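Local coordinates for uncharacterized protein MG377 homolog (Mycoplasma pneumoniae, PDB 1ZXJ) that is of unknown function but may act as a chaperone, with a mostly helical, three-lobed fold, at residues P39-E44 / V99-F104. Numbering follows the deposited sequence.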
loop_
_atom_site.group_PDB
_atom_site.type_symbol
_atom_site.label_atom_id
_atom_site.label_comp_id
_atom_site.label_asym_id
_atom_site.label_seq_id
_atom_site.Cartn_x
_atom_site.Cartn_y
_atom_site.Cartn_z
ATOM N N PRO A 39 11.470 -20.168 -4.399
ATOM C CA PRO A 39 10.193 -19.890 -5.066
ATOM C C PRO A 39 9.121 -19.709 -3.986
ATOM O O PRO A 39 9.176 -20.374 -2.959
ATOM C CB PRO A 39 9.979 -21.136 -5.918
ATOM C CG PRO A 39 10.606 -22.210 -5.084
ATOM C CD PRO A 39 11.892 -21.564 -4.618
ATOM N N ILE A 40 8.161 -18.813 -4.213
ATOM C CA ILE A 40 7.094 -18.549 -3.238
ATOM C C ILE A 40 6.065 -19.680 -3.149
ATOM O O ILE A 40 5.634 -20.217 -4.173
ATOM C CB ILE A 40 6.345 -17.239 -3.575
ATOM C CG1 ILE A 40 7.350 -16.095 -3.738
ATOM C CG2 ILE A 40 5.338 -16.922 -2.479
ATOM C CD1 ILE A 40 6.749 -14.780 -4.221
ATOM N N GLN A 41 5.663 -20.026 -1.926
ATOM C CA GLN A 41 4.701 -21.108 -1.724
ATOM C C GLN A 41 3.284 -20.643 -1.478
ATOM O O GLN A 41 2.816 -20.583 -0.343
ATOM C CB GLN A 41 5.146 -22.007 -0.577
ATOM C CG GLN A 41 6.529 -22.589 -0.779
ATOM C CD GLN A 41 6.721 -23.164 -2.173
ATOM O OE1 GLN A 41 5.869 -23.902 -2.676
ATOM N NE2 GLN A 41 7.847 -22.837 -2.802
ATOM N N TYR A 42 2.587 -20.347 -2.564
ATOM C CA TYR A 42 1.218 -19.878 -2.479
ATOM C C TYR A 42 0.255 -20.875 -1.863
ATOM O O TYR A 42 -0.914 -20.567 -1.670
ATOM C CB TYR A 42 0.733 -19.474 -3.861
ATOM C CG TYR A 42 1.630 -18.459 -4.518
ATOM C CD1 TYR A 42 2.709 -18.858 -5.296
ATOM C CD2 TYR A 42 1.407 -17.094 -4.352
ATOM C CE1 TYR A 42 3.545 -17.926 -5.900
ATOM C CE2 TYR A 42 2.241 -16.154 -4.956
ATOM C CZ TYR A 42 3.302 -16.581 -5.728
ATOM O OH TYR A 42 4.102 -15.666 -6.359
ATOM N N ASP A 43 0.739 -22.068 -1.544
ATOM C CA ASP A 43 -0.121 -23.074 -0.942
ATOM C C ASP A 43 0.008 -23.075 0.577
ATOM O O ASP A 43 -0.893 -23.542 1.280
ATOM C CB ASP A 43 0.203 -24.452 -1.517
ATOM C CG ASP A 43 -0.311 -24.626 -2.937
ATOM O OD1 ASP A 43 0.079 -25.611 -3.598
ATOM O OD2 ASP A 43 -1.114 -23.781 -3.392
ATOM N N GLU A 44 1.124 -22.556 1.084
ATOM C CA GLU A 44 1.309 -22.475 2.529
ATOM C C GLU A 44 0.298 -21.421 2.955
ATOM O O GLU A 44 0.282 -20.325 2.404
ATOM C CB GLU A 44 2.732 -22.006 2.910
ATOM C CG GLU A 44 3.900 -22.933 2.507
ATOM C CD GLU A 44 4.641 -23.575 3.709
ATOM O OE1 GLU A 44 4.801 -22.896 4.753
ATOM O OE2 GLU A 44 5.081 -24.752 3.598
ATOM N N VAL A 99 8.200 -11.675 2.198
ATOM C CA VAL A 99 9.514 -11.079 2.402
ATOM C C VAL A 99 10.523 -12.140 2.802
ATOM O O VAL A 99 11.731 -11.899 2.812
ATOM C CB VAL A 99 9.444 -9.982 3.479
ATOM C CG1 VAL A 99 10.834 -9.547 3.898
ATOM C CG2 VAL A 99 8.674 -8.795 2.932
ATOM N N GLY A 100 10.017 -13.326 3.109
ATOM C CA GLY A 100 10.883 -14.410 3.514
ATOM C C GLY A 100 11.571 -15.127 2.372
ATOM O O GLY A 100 12.447 -15.958 2.618
ATOM N N TYR A 101 11.178 -14.814 1.136
ATOM C CA TYR A 101 11.759 -15.435 -0.052
ATOM C C TYR A 101 12.693 -14.504 -0.781
ATOM O O TYR A 101 13.108 -14.790 -1.893
ATOM C CB TYR A 101 10.676 -15.842 -1.032
ATOM C CG TYR A 101 9.703 -16.805 -0.453
ATOM C CD1 TYR A 101 8.647 -16.365 0.326
ATOM C CD2 TYR A 101 9.852 -18.165 -0.654
ATOM C CE1 TYR A 101 7.761 -17.258 0.893
ATOM C CE2 TYR A 101 8.977 -19.065 -0.095
ATOM C CZ TYR A 101 7.933 -18.611 0.678
ATOM O OH TYR A 101 7.055 -19.515 1.239
ATOM N N PHE A 102 13.034 -13.386 -0.169
ATOM C CA PHE A 102 13.897 -12.449 -0.858
ATOM C C PHE A 102 15.159 -12.077 -0.110
ATOM O O PHE A 102 15.238 -12.149 1.113
ATOM C CB PHE A 102 13.134 -11.148 -1.196
ATOM C CG PHE A 102 12.089 -11.295 -2.269
ATOM C CD1 PHE A 102 10.802 -11.699 -1.957
ATOM C CD2 PHE A 102 12.379 -10.961 -3.584
ATOM C CE1 PHE A 102 9.814 -11.763 -2.935
ATOM C CE2 PHE A 102 11.401 -11.023 -4.569
ATOM C CZ PHE A 102 10.116 -11.421 -4.242
ATOM N N GLU A 103 16.145 -11.664 -0.885
ATOM C CA GLU A 103 17.404 -11.218 -0.355
ATOM C C GLU A 103 17.291 -9.738 -0.643
ATOM O O GLU A 103 16.890 -9.355 -1.734
ATOM C CB GLU A 103 18.546 -11.843 -1.148
ATOM C CG GLU A 103 19.607 -12.487 -0.293
ATOM C CD GLU A 103 20.514 -13.391 -1.104
ATOM O OE1 GLU A 103 21.195 -12.879 -2.027
ATOM O OE2 GLU A 103 20.536 -14.616 -0.822
ATOM N N PHE A 104 17.607 -8.898 0.329
ATOM C CA PHE A 104 17.491 -7.476 0.098
ATOM C C PHE A 104 18.801 -6.746 0.271
ATOM O O PHE A 104 19.566 -7.028 1.179
ATOM C CB PHE A 104 16.457 -6.861 1.042
ATOM C CG PHE A 104 15.047 -7.267 0.750
ATOM C CD1 PHE A 104 14.325 -8.021 1.666
ATOM C CD2 PHE A 104 14.434 -6.888 -0.442
ATOM C CE1 PHE A 104 13.014 -8.397 1.400
ATOM C CE2 PHE A 104 13.122 -7.258 -0.721
ATOM C CZ PHE A 104 12.409 -8.014 0.202
#
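Tyr-101 lays its ring along the backbone of Pro-39, Ile-40 and Gln-41. The contact lies just past the end of a small antiparallel two-stranded sheet, 33-36 with 102-105, where strand 33-36 ends and strand 102-105 begins. Residues 39-44 belong to the loop that leaves strand 33-36 and runs to strand 46-48. Tyr-101 directly precedes strand 102-105.

The ring contact is CH-pi. Ile-40 CA sits over one face of the Tyr-101 ring, 3.9 Å from its centroid and 18° off the normal. It is shifted toward the rim, with CE2 as the nearest ring atom. Tyr-101 CG stands anti to its own carbonyl carbon, and the ring reaches along the loop with its hydroxyl at Gln-41.

Apolar packing extends this contact. Ile-40 CG1 lies 4.1 Å from Tyr-101 CG, and the two side chains cross at a slant. The Ile-40 tip, CD1, goes on to Phe-102 CE1 at 4.5 Å, a looser touch. Phe-102 is buried against helix 129-152, where its ring meets His-147 edge-to-face. On the loop side, Ile-40 CG2 rests over the rim of one face of the Tyr-42 ring.

Polar contacts are few and weak. Gln-41 N donates to Tyr-101 OH over 3.5 Å, with an angle of 151° at the hydrogen. Gln-41 CB also lies beside this hydroxyl. The Gln-41 chain bends back at chi2 (-47°), which brings its amide to the preceding backbone: NE2 makes a weak hydrogen bond of 2.8 Å to Pro-39 O.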